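Local coordinates for protein proline dehydrogenase (Deinococcus radiodurans, PDB 4H6Q) that oxidises L-proline to delta-1-pyrroline-5-carboxylate with the help of FAD, passing the electrons to a quinone in the first step of proline breakdown to glutamate, at residues A[61-66]-A[75-80]; A[98-103]-A[135-140]; A[119-124]-A[151-156]. One frame throughout, in Å; residues are numbered along the deposited sequence.

Contact 1: A[61-66]-A[75-80]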
loop_
_atom_site.group_PDB
_atom_site.type_symbol
_atom_site.label_atom_id
_atom_site.label_comp_id
_atom_site.label_asym_id
_atom_site.label_seq_id
_atom_site.Cartn_x
_atom_site.Cartn_y
_atom_site.Cartn_z
ATOM N N LEU A 61 1.531 7.558 2.225
ATOM C CA LEU A 61 1.580 7.578 3.701
ATOM C C LEU A 61 0.765 6.425 4.291
ATOM O O LEU A 61 -0.326 6.105 3.813
ATOM C CB LEU A 61 1.050 8.915 4.232
ATOM C CG LEU A 61 2.023 10.077 4.036
ATOM C CD1 LEU A 61 1.241 11.398 3.979
ATOM C CD2 LEU A 61 3.037 10.039 5.161
ATOM N N ASP A 62 1.252 5.869 5.402
ATOM C CA ASP A 62 0.493 4.867 6.122
ATOM C C ASP A 62 0.677 5.016 7.609
ATOM O O ASP A 62 1.818 5.044 8.078
ATOM C CB ASP A 62 0.910 3.476 5.638
ATOM C CG ASP A 62 0.324 2.346 6.466
ATOM O OD1 ASP A 62 -0.922 2.040 6.373
ATOM O OD2 ASP A 62 1.082 1.758 7.223
ATOM N N LEU A 63 -0.426 5.119 8.356
ATOM C CA LEU A 63 -0.386 5.050 9.818
ATOM C C LEU A 63 -0.345 3.592 10.211
ATOM O O LEU A 63 -1.221 2.809 9.824
ATOM C CB LEU A 63 -1.622 5.723 10.412
ATOM C CG LEU A 63 -1.795 5.601 11.936
ATOM C CD1 LEU A 63 -0.638 6.280 12.702
ATOM C CD2 LEU A 63 -3.116 6.234 12.354
ATOM N N LEU A 64 0.653 3.204 11.008
ATOM C CA LEU A 64 0.837 1.792 11.347
ATOM C C LEU A 64 -0.173 1.273 12.372
ATOM O O LEU A 64 -0.562 1.993 13.296
ATOM C CB LEU A 64 2.263 1.576 11.876
ATOM C CG LEU A 64 3.319 1.652 10.747
ATOM C CD1 LEU A 64 4.739 1.763 11.360
ATOM C CD2 LEU A 64 3.198 0.473 9.760
ATOM N N GLY A 65 -0.611 0.032 12.189
ATOM C CA GLY A 65 -1.543 -0.596 13.115
ATOM C C GLY A 65 -2.511 -1.498 12.336
ATOM O O GLY A 65 -2.816 -1.245 11.170
ATOM N N GLU A 66 -3.004 -2.552 12.956
ATOM C CA GLU A 66 -3.806 -3.533 12.227
ATOM C C GLU A 66 -4.536 -4.473 13.184
ATOM O O GLU A 66 -4.135 -4.616 14.364
ATOM C CB GLU A 66 -2.885 -4.352 11.267
ATOM C CG GLU A 66 -1.720 -5.053 11.978
ATOM C CD GLU A 66 -0.678 -5.533 11.026
ATOM O OE1 GLU A 66 -0.381 -6.742 11.028
ATOM O OE2 GLU A 66 -0.147 -4.706 10.245
ATOM N N THR A 75 -12.391 3.300 15.205
ATOM C CA THR A 75 -12.894 4.596 14.758
ATOM C C THR A 75 -11.911 5.699 15.123
ATOM O O THR A 75 -11.681 6.628 14.321
ATOM C CB THR A 75 -14.336 4.825 15.293
ATOM O OG1 THR A 75 -15.129 3.686 14.881
ATOM C CG2 THR A 75 -14.965 6.101 14.736
ATOM N N GLU A 76 -11.312 5.611 16.299
ATOM C CA GLU A 76 -10.197 6.512 16.641
ATOM C C GLU A 76 -9.068 6.423 15.624
ATOM O O GLU A 76 -8.458 7.444 15.236
ATOM C CB GLU A 76 -9.676 6.192 18.063
ATOM C CG GLU A 76 -8.526 7.095 18.517
ATOM C CD GLU A 76 -7.987 6.705 19.875
ATOM O OE1 GLU A 76 -8.580 5.854 20.568
ATOM O OE2 GLU A 76 -6.938 7.246 20.282
ATOM N N PHE A 77 -8.754 5.211 15.172
ATOM C CA PHE A 77 -7.670 5.000 14.206
ATOM C C PHE A 77 -8.065 5.740 12.912
ATOM O O PHE A 77 -7.254 6.493 12.355
ATOM C CB PHE A 77 -7.458 3.504 13.932
ATOM C CG PHE A 77 -6.244 3.230 13.117
ATOM C CD1 PHE A 77 -5.070 2.764 13.713
ATOM C CD2 PHE A 77 -6.264 3.432 11.719
ATOM C CE1 PHE A 77 -3.917 2.505 12.947
ATOM C CE2 PHE A 77 -5.114 3.189 10.954
ATOM C CZ PHE A 77 -3.948 2.703 11.573
ATOM N N ALA A 78 -9.305 5.541 12.441
ATOM C CA ALA A 78 -9.769 6.284 11.255
ATOM C C ALA A 78 -9.669 7.808 11.437
ATOM O O ALA A 78 -9.270 8.541 10.495
ATOM C CB ALA A 78 -11.165 5.872 10.925
ATOM N N ASP A 79 -9.998 8.286 12.652
ATOM C CA ASP A 79 -9.885 9.713 12.913
ATOM C C ASP A 79 -8.430 10.184 12.830
ATOM O O ASP A 79 -8.156 11.293 12.335
ATOM C CB ASP A 79 -10.485 10.041 14.281
ATOM C CG ASP A 79 -11.988 9.862 14.335
ATOM O OD1 ASP A 79 -12.632 9.953 13.273
ATOM O OD2 ASP A 79 -12.503 9.725 15.461
ATOM N N ASP A 80 -7.489 9.360 13.276
ATOM C CA ASP A 80 -6.084 9.652 13.137
ATOM C C ASP A 80 -5.584 9.646 11.707
ATOM O O ASP A 80 -4.729 10.463 11.341
ATOM C CB ASP A 80 -5.272 8.707 14.010
ATOM C CG ASP A 80 -5.451 8.959 15.495
ATOM O OD1 ASP A 80 -5.858 10.068 15.879
ATOM O OD2 ASP A 80 -5.112 8.047 16.284
#
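The flat group here is the ring of F77, and L63 meets it in two ways. Over one face sits the methyl CD2 of L63, in a CH-pi contact 3.8 Å from the ring centroid and only 15° off the ring normal. At the rim, in the ring plane, comes the backbone of 61-66: L63 O lies 3.2 Å from F77 CZ, and L64 O is 3.4 Å from F77 CE1. G65, with no side chain, lets its CA come obliquely within 3.9 Å of F77 CE1. With CG anti to the backbone N (chi1 -172°), the phenyl reaches out from helix 71-90 to the C-terminal end of strand 58-63. L63 comes from the opposite direction, and its CD2 also rests on D80 CB at 3.7 Å, one helical turn further on. This is the first beta-alpha unit of the (beta/alpha)8 barrel, its helix packed against the end of its own strand; the F77 side chain also touches I68 and S103. No hydrogen bond joins the two segments: the contact is apolar, and the carbonyl oxygens at the C-H rim of the ring probably add a weak electrostatic attraction.

Contact 2: A[98-103]-A[135-140]. With FAD (flavin-adenine dinucleotide), chain C; TFB (tetrahydrofuran-2-carboxylic acid), chain D.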
loop_
_atom_site.group_PDB
_atom_site.type_symbol
_atom_site.label_atom_id
_atom_site.label_comp_id
_atom_site.label_asym_id
_atom_site.label_seq_id
_atom_site.Cartn_x
_atom_site.Cartn_y
_atom_site.Cartn_z
ATOM N N SER A 98 -2.381 4.828 2.311
ATOM C CA SER A 98 -2.777 3.422 2.326
ATOM C C SER A 98 -3.305 3.063 3.668
ATOM O O SER A 98 -2.675 3.382 4.686
ATOM C CB SER A 98 -1.585 2.525 1.941
ATOM O OG SER A 98 -1.182 2.738 0.570
ATOM N N ILE A 99 -4.458 2.400 3.665
ATOM C CA ILE A 99 -5.071 1.904 4.903
ATOM C C ILE A 99 -5.269 0.409 4.815
ATOM O O ILE A 99 -5.528 -0.162 3.742
ATOM C CB ILE A 99 -6.415 2.609 5.233
ATOM C CG1 ILE A 99 -7.503 2.322 4.186
ATOM C CG2 ILE A 99 -6.174 4.137 5.391
ATOM C CD1 ILE A 99 -8.880 2.922 4.543
ATOM N N LYS A 100 -5.184 -0.241 5.986
ATOM C CA LYS A 100 -5.602 -1.637 6.168
ATOM C C LYS A 100 -7.004 -1.617 6.739
ATOM O O LYS A 100 -7.249 -1.004 7.792
ATOM C CB LYS A 100 -4.654 -2.332 7.175
ATOM C CG LYS A 100 -3.332 -2.708 6.489
ATOM C CD LYS A 100 -2.327 -3.229 7.494
ATOM C CE LYS A 100 -1.067 -3.739 6.792
ATOM N NZ LYS A 100 -0.359 -2.734 5.954
ATOM N N LEU A 101 -7.967 -2.244 6.069
ATOM C CA LEU A 101 -9.325 -2.124 6.583
ATOM C C LEU A 101 -9.516 -2.801 7.973
ATOM O O LEU A 101 -10.448 -2.479 8.717
ATOM C CB LEU A 101 -10.355 -2.623 5.568
ATOM C CG LEU A 101 -10.510 -1.656 4.355
ATOM C CD1 LEU A 101 -11.211 -2.339 3.205
ATOM C CD2 LEU A 101 -11.210 -0.355 4.743
ATOM N N SER A 102 -8.635 -3.757 8.331
ATOM C CA SER A 102 -8.686 -4.317 9.683
ATOM C C SER A 102 -8.296 -3.299 10.763
ATOM O O SER A 102 -8.557 -3.534 11.952
ATOM C CB SER A 102 -7.751 -5.520 9.801
ATOM O OG SER A 102 -6.408 -5.086 9.941
ATOM N N SER A 103 -7.700 -2.164 10.393
ATOM C CA SER A 103 -7.419 -1.110 11.368
ATOM C C SER A 103 -8.607 -0.221 11.621
ATOM O O SER A 103 -8.630 0.498 12.634
ATOM C CB SER A 103 -6.243 -0.236 10.977
ATOM O OG SER A 103 -6.532 0.573 9.846
ATOM N N CYS A 135 -5.419 3.971 -1.001
ATOM C CA CYS A 135 -5.285 2.571 -1.354
ATOM C C CYS A 135 -5.764 1.674 -0.205
ATOM O O CYS A 135 -5.346 1.885 0.948
ATOM C CB CYS A 135 -3.827 2.215 -1.709
ATOM S SG CYS A 135 -3.644 0.444 -2.145
ATOM N N LEU A 136 -6.621 0.699 -0.511
ATOM C CA LEU A 136 -6.996 -0.369 0.431
ATOM C C LEU A 136 -5.948 -1.473 0.304
ATOM O O LEU A 136 -5.941 -2.243 -0.680
ATOM C CB LEU A 136 -8.387 -0.924 0.098
ATOM C CG LEU A 136 -9.456 0.176 -0.104
ATOM C CD1 LEU A 136 -10.763 -0.453 -0.548
ATOM C CD2 LEU A 136 -9.664 1.036 1.157
ATOM N N ASP A 137 -5.022 -1.549 1.291
ATOM C CA ASP A 137 -3.998 -2.607 1.295
ATOM C C ASP A 137 -4.698 -3.986 1.350
ATOM O O ASP A 137 -5.818 -4.133 1.863
ATOM C CB ASP A 137 -3.119 -2.470 2.533
ATOM C CG ASP A 137 -2.101 -1.355 2.451
ATOM O OD1 ASP A 137 -1.888 -0.738 1.383
ATOM O OD2 ASP A 137 -1.470 -1.126 3.551
ATOM N N MET A 138 -4.039 -4.992 0.805
ATOM C CA MET A 138 -4.576 -6.345 0.915
ATOM C C MET A 138 -3.933 -7.110 2.065
ATOM O O MET A 138 -2.696 -7.224 2.138
ATOM C CB MET A 138 -4.457 -7.126 -0.399
ATOM C CG MET A 138 -5.338 -8.405 -0.409
ATOM S SD MET A 138 -7.129 -8.067 -0.316
ATOM C CE MET A 138 -7.463 -7.363 -1.910
ATOM N N GLU A 139 -4.750 -7.603 2.998
ATOM C CA GLU A 139 -4.275 -8.336 4.148
ATOM C C GLU A 139 -4.303 -9.840 3.867
ATOM O O GLU A 139 -4.100 -10.236 2.710
ATOM C CB GLU A 139 -5.043 -7.872 5.414
ATOM C CG GLU A 139 -4.857 -6.333 5.629
ATOM C CD GLU A 139 -5.520 -5.836 6.892
ATOM O OE1 GLU A 139 -6.692 -5.368 6.817
ATOM O OE2 GLU A 139 -4.873 -5.924 7.976
ATOM N N ASP A 140 -4.494 -10.693 4.873
ATOM C CA ASP A 140 -4.360 -12.134 4.630
ATOM C C ASP A 140 -5.584 -12.685 3.858
ATOM O O ASP A 140 -6.552 -11.957 3.619
ATOM C CB ASP A 140 -4.282 -12.858 5.973
ATOM C CG ASP A 140 -5.591 -12.773 6.720
ATOM O OD1 ASP A 140 -6.398 -13.713 6.682
ATOM O OD2 ASP A 140 -5.873 -11.689 7.297
HETATM P PA FAD C . 11.486 -10.354 -2.776
HETATM O O1A FAD C . 11.572 -11.446 -3.847
HETATM O O2A FAD C . 11.014 -10.739 -1.434
HETATM O O5B FAD C . 12.760 -9.593 -2.549
HETATM C C5B FAD C . 13.454 -9.028 -3.650
HETATM C C4B FAD C . 14.719 -8.300 -3.245
HETATM O O4B FAD C . 14.334 -7.068 -2.680
HETATM C C3B FAD C . 15.497 -8.969 -2.171
HETATM O O3B FAD C . 16.356 -10.004 -2.618
HETATM C C2B FAD C . 16.206 -7.812 -1.578
HETATM O O2B FAD C . 17.246 -7.343 -2.409
HETATM C C1B FAD C . 15.116 -6.789 -1.554
HETATM N N9A FAD C . 14.278 -6.843 -0.356
HETATM C C8A FAD C . 12.906 -7.084 -0.310
HETATM N N7A FAD C . 12.442 -7.056 0.940
HETATM C C5A FAD C . 13.526 -6.752 1.759
HETATM C C6A FAD C . 13.680 -6.595 3.124
HETATM N N6A FAD C . 12.575 -6.708 4.020
HETATM N N1A FAD C . 14.906 -6.315 3.595
HETATM C C2A FAD C . 15.975 -6.185 2.784
HETATM N N3A FAD C . 15.888 -6.334 1.453
HETATM C C4A FAD C . 14.687 -6.599 0.947
HETATM N N1 FAD C . 1.938 -7.279 0.285
HETATM C C2 FAD C . 0.677 -7.517 0.736
HETATM O O2 FAD C . 0.366 -8.765 0.995
HETATM N N3 FAD C . -0.253 -6.527 0.900
HETATM C C4 FAD C . 0.051 -5.200 0.619
HETATM O O4 FAD C . -0.872 -4.235 0.805
HETATM C C4X FAD C . 1.398 -4.887 0.137
HETATM N N5 FAD C . 1.756 -3.597 -0.159
HETATM C C5X FAD C . 3.028 -3.386 -0.644
HETATM C C6 FAD C . 3.423 -2.078 -0.967
HETATM C C7 FAD C . 4.717 -1.840 -1.497
HETATM C C7M FAD C . 5.148 -0.418 -1.850
HETATM C C8 FAD C . 5.592 -2.936 -1.690
HETATM C C8M FAD C . 6.970 -2.729 -2.256
HETATM C C9 FAD C . 5.198 -4.234 -1.330
HETATM C C9A FAD C . 3.930 -4.462 -0.834
HETATM N N10 FAD C . 3.554 -5.783 -0.517
HETATM C C10 FAD C . 2.292 -5.998 -0.020
HETATM C "C1'" FAD C . 4.435 -6.918 -0.737
HETATM C "C2'" FAD C . 5.189 -7.440 0.446
HETATM O "O2'" FAD C . 5.434 -6.317 1.285
HETATM C "C3'" FAD C . 6.287 -8.200 -0.338
HETATM O "O3'" FAD C . 6.072 -9.571 -0.494
HETATM C "C4'" FAD C . 7.695 -7.947 0.030
HETATM O "O4'" FAD C . 7.871 -6.585 -0.144
HETATM C "C5'" FAD C . 8.591 -8.750 -0.902
HETATM O "O5'" FAD C . 9.523 -7.889 -1.478
HETATM P P FAD C . 9.832 -7.877 -3.040
HETATM O O1P FAD C . 8.643 -7.833 -4.047
HETATM O O2P FAD C . 10.985 -6.842 -3.137
HETATM O O3P FAD C . 10.632 -9.242 -3.367
HETATM O OA TFB D . 1.421 -4.084 3.309
HETATM C CA TFB D . 2.703 -4.621 3.610
HETATM C C TFB D . 2.883 -4.771 5.106
HETATM O OB TFB D . 3.838 -5.471 5.535
HETATM C CB TFB D . 3.697 -3.675 3.084
HETATM C CG TFB D . 2.971 -2.411 3.020
HETATM C CD TFB D . 1.525 -2.711 2.942
HETATM O OXT TFB D . 2.089 -4.211 5.949
HETATM O O HOH W 1 -7.797 -3.494 3.579
#
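K100 NZ meets D137 OD2 in a 3.1 Å salt bridge, arriving on the anti side of the carboxylate and 24° out of its plane. The same ammonium donates to the ligand carboxylate, K100 NZ to TFB OXT at 2.9 Å, because the otherwise extended lysine chain bends at its last torsion (chi4 58°). D137 OD2 is also hydrogen-bonded to Y280, and OD1 pairs with R189; D137 is probably an active-site residue. Just past it, M138 binds the flavin edge through its backbone: FAD N3 donates to M138 O at 2.8 Å, nearly straight at 169°. These residues lie at the C-terminal side of parallel strands 96-99 and 133-136, where a TIM barrel carries its active site. The strands are tied by I99 N to C135 O and by D137 N to I99 O, both 2.9 Å; I99 and L136 lie side by side on one face of the sheet. Further out, E139 receives S102 N on OE1 (2.9 Å) and S102 OG on OE2 (2.6 Å), each on a syn lone pair, while its carboxylate carbon packs on K100 CB. S102 OG is also hydrogen-bonded to F67 N. An alanine at E139 would probably leave S102 N and OG without their carboxylate acceptor and K100 without part of its flank. A water bridges L101 N and D137 O, accepting from the first and donating to the second.

Contact 3: A[119-124]-A[151-156]; sequences NARRII and FRTLVG
L154 pushes its forked end between A120, R121 and I124, and almost everything that passes between the two helices goes through it. Its CD1 methyl meets A120 CB at 4.1 Å and I124 CD1 at 3.9 Å, while CD2 lies 3.8 Å from R121 CG, the aliphatic root of the arginine. I124 CD1 is thus met by both methyls of the leucine, the two side chains running at a slant to each other. The leucine has CG anti to its carbonyl carbon (chi1 -68°), which sends the fork across the gap from a CB that does not itself point at the other helix. Helices 115-129 and 144-158 are neighbours on the outside of the TIM barrel, joined in sequence by strand 133-136; their short segments cross at -40°, with axes 11.2 Å apart at closest approach. Strand 96-99, helix 115-129 and strand 133-136 form a right-handed beta-alpha-beta crossover. L154 and I124 also face inward, L154 onto L136 and I124 onto I134 of strand 133-136, so the interhelical contact continues into the layer between helices and sheet. Toward the surface, R121 stretches out from CG to NE and passes T153, its NH2 4.1 Å from T153 CG2. The guanidinium finds its charge partner one turn beyond L154, in a salt bridge from R121 NE to E157, while T153 OG1 is hydrogen-bonded to E149 O of its own helix. A120, on the side of the inner layer, touches L101 of the loop after strand 96-99.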
loop_
_atom_site.group_PDB
_atom_site.type_symbol
_atom_site.label_atom_id
_atom_site.label_comp_id
_atom_site.label_asym_id
_atom_site.label_seq_id
_atom_site.Cartn_x
_atom_site.Cartn_y
_atom_site.Cartn_z
ATOM N N ASN A 119 -16.023 3.759 8.047
ATOM C CA ASN A 119 -14.829 4.571 8.286
ATOM C C ASN A 119 -14.083 4.825 6.994
ATOM O O ASN A 119 -13.543 5.935 6.809
ATOM C CB ASN A 119 -13.914 3.900 9.321
ATOM C CG ASN A 119 -14.412 4.151 10.750
ATOM O OD1 ASN A 119 -14.917 5.239 11.070
ATOM N ND2 ASN A 119 -14.286 3.134 11.633
ATOM N N ALA A 120 -14.009 3.829 6.098
ATOM C CA ALA A 120 -13.323 4.065 4.816
ATOM C C ALA A 120 -14.010 5.162 4.006
ATOM O O ALA A 120 -13.335 5.976 3.349
ATOM C CB ALA A 120 -13.241 2.781 3.993
ATOM N N ARG A 121 -15.333 5.225 4.050
ATOM C CA ARG A 121 -16.045 6.311 3.378
ATOM C C ARG A 121 -15.590 7.675 3.874
ATOM O O ARG A 121 -15.381 8.609 3.079
ATOM C CB ARG A 121 -17.557 6.176 3.594
ATOM C CG ARG A 121 -18.203 5.112 2.723
ATOM C CD ARG A 121 -19.643 4.920 3.142
ATOM N NE ARG A 121 -20.311 4.032 2.200
ATOM C CZ ARG A 121 -21.272 3.182 2.524
ATOM N NH1 ARG A 121 -21.655 3.079 3.781
ATOM N NH2 ARG A 121 -21.816 2.410 1.595
ATOM N N ARG A 122 -15.425 7.837 5.185
ATOM C CA ARG A 122 -15.013 9.126 5.761
ATOM C C ARG A 122 -13.588 9.476 5.343
ATOM O O ARG A 122 -13.285 10.646 5.022
ATOM C CB ARG A 122 -15.098 9.091 7.298
ATOM C CG ARG A 122 -16.474 8.744 7.825
ATOM C CD ARG A 122 -16.532 8.916 9.330
ATOM N NE ARG A 122 -15.579 8.145 10.121
ATOM C CZ ARG A 122 -14.608 8.694 10.875
ATOM N NH1 ARG A 122 -14.404 10.002 10.905
ATOM N NH2 ARG A 122 -13.869 7.944 11.619
ATOM N N ILE A 123 -12.701 8.482 5.371
ATOM C CA ILE A 123 -11.323 8.689 4.961
ATOM C C ILE A 123 -11.232 9.081 3.473
ATOM O O ILE A 123 -10.532 10.053 3.104
ATOM C CB ILE A 123 -10.493 7.427 5.267
ATOM C CG1 ILE A 123 -10.393 7.224 6.809
ATOM C CG2 ILE A 123 -9.116 7.447 4.578
ATOM C CD1 ILE A 123 -9.893 5.815 7.202
ATOM N N ILE A 124 -11.921 8.329 2.615
ATOM C CA ILE A 124 -11.823 8.590 1.183
ATOM C C ILE A 124 -12.475 9.934 0.842
ATOM O O ILE A 124 -11.945 10.689 0.010
ATOM C CB ILE A 124 -12.453 7.455 0.356
ATOM C CG1 ILE A 124 -11.744 6.128 0.627
ATOM C CG2 ILE A 124 -12.435 7.825 -1.167
ATOM C CD1 ILE A 124 -12.574 4.922 0.194
ATOM N N PHE A 151 -14.203 -2.594 -2.017
ATOM C CA PHE A 151 -13.547 -1.802 -3.073
ATOM C C PHE A 151 -14.517 -1.446 -4.200
ATOM O O PHE A 151 -14.626 -0.264 -4.594
ATOM C CB PHE A 151 -12.331 -2.532 -3.623
ATOM C CG PHE A 151 -11.689 -1.817 -4.761
ATOM C CD1 PHE A 151 -11.082 -0.558 -4.571
ATOM C CD2 PHE A 151 -11.659 -2.396 -6.021
ATOM C CE1 PHE A 151 -10.506 0.111 -5.643
ATOM C CE2 PHE A 151 -11.063 -1.716 -7.099
ATOM C CZ PHE A 151 -10.462 -0.465 -6.909
ATOM N N ARG A 152 -15.265 -2.427 -4.702
ATOM C CA ARG A 152 -16.221 -2.154 -5.782
ATOM C C ARG A 152 -17.278 -1.150 -5.317
ATOM O O ARG A 152 -17.595 -0.189 -6.044
ATOM C CB ARG A 152 -16.856 -3.474 -6.240
ATOM C CG ARG A 152 -17.955 -3.301 -7.270
ATOM C CD ARG A 152 -18.447 -4.650 -7.827
ATOM N NE ARG A 152 -17.446 -5.285 -8.685
ATOM C CZ ARG A 152 -17.261 -5.009 -9.977
ATOM N NH1 ARG A 152 -18.018 -4.090 -10.593
ATOM N NH2 ARG A 152 -16.317 -5.656 -10.685
ATOM N N THR A 153 -17.810 -1.329 -4.099
ATOM C CA THR A 153 -18.757 -0.349 -3.560
ATOM C C THR A 153 -18.150 1.081 -3.518
ATOM O O THR A 153 -18.786 2.064 -3.922
ATOM C CB THR A 153 -19.210 -0.770 -2.157
ATOM O OG1 THR A 153 -19.895 -2.015 -2.265
ATOM C CG2 THR A 153 -20.112 0.281 -1.487
ATOM N N LEU A 154 -16.922 1.184 -3.028
ATOM C CA LEU A 154 -16.294 2.470 -2.815
ATOM C C LEU A 154 -15.928 3.139 -4.135
ATOM O O LEU A 154 -16.020 4.384 -4.249
ATOM C CB LEU A 154 -15.062 2.357 -1.902
ATOM C CG LEU A 154 -15.459 1.993 -0.465
ATOM C CD1 LEU A 154 -14.253 1.423 0.288
ATOM C CD2 LEU A 154 -16.080 3.210 0.278
ATOM N N VAL A 155 -15.506 2.368 -5.133
ATOM C CA VAL A 155 -15.284 2.944 -6.472
ATOM C C VAL A 155 -16.589 3.560 -6.999
ATOM O O VAL A 155 -16.600 4.680 -7.559
ATOM C CB VAL A 155 -14.751 1.887 -7.475
ATOM C CG1 VAL A 155 -14.824 2.394 -8.945
ATOM C CG2 VAL A 155 -13.329 1.518 -7.131
ATOM N N GLY A 156 -17.712 2.875 -6.796
ATOM C CA GLY A 156 -19.003 3.399 -7.189
ATOM C C GLY A 156 -19.358 4.722 -6.532
ATOM O O GLY A 156 -19.953 5.607 -7.163
#

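The three contacts come from the first three beta-alpha units of one (beta/alpha)8 barrel. Contact 1 closes before the others open, whereas contacts 2 and 3 alternate along the chain: strand 96-99, helix 115-129, strand 133-136, helix 144-158. Contact 2 lies nearest the chain centre, its own centre about 10 Å from that of contact 1 and about 12 Å from that of contact 3; contacts 1 and 3 are about 15 Å apart. L61 O lies 2.8 Å from S98 N, joining strands 58-63 and 96-99, and a D79-R122 salt bridge links helices 71-90 and 115-129. Contact 2 supplies substrate- and flavin-site residues at the barrel's C-terminal side; contacts 1 and 3 pack helices around that part.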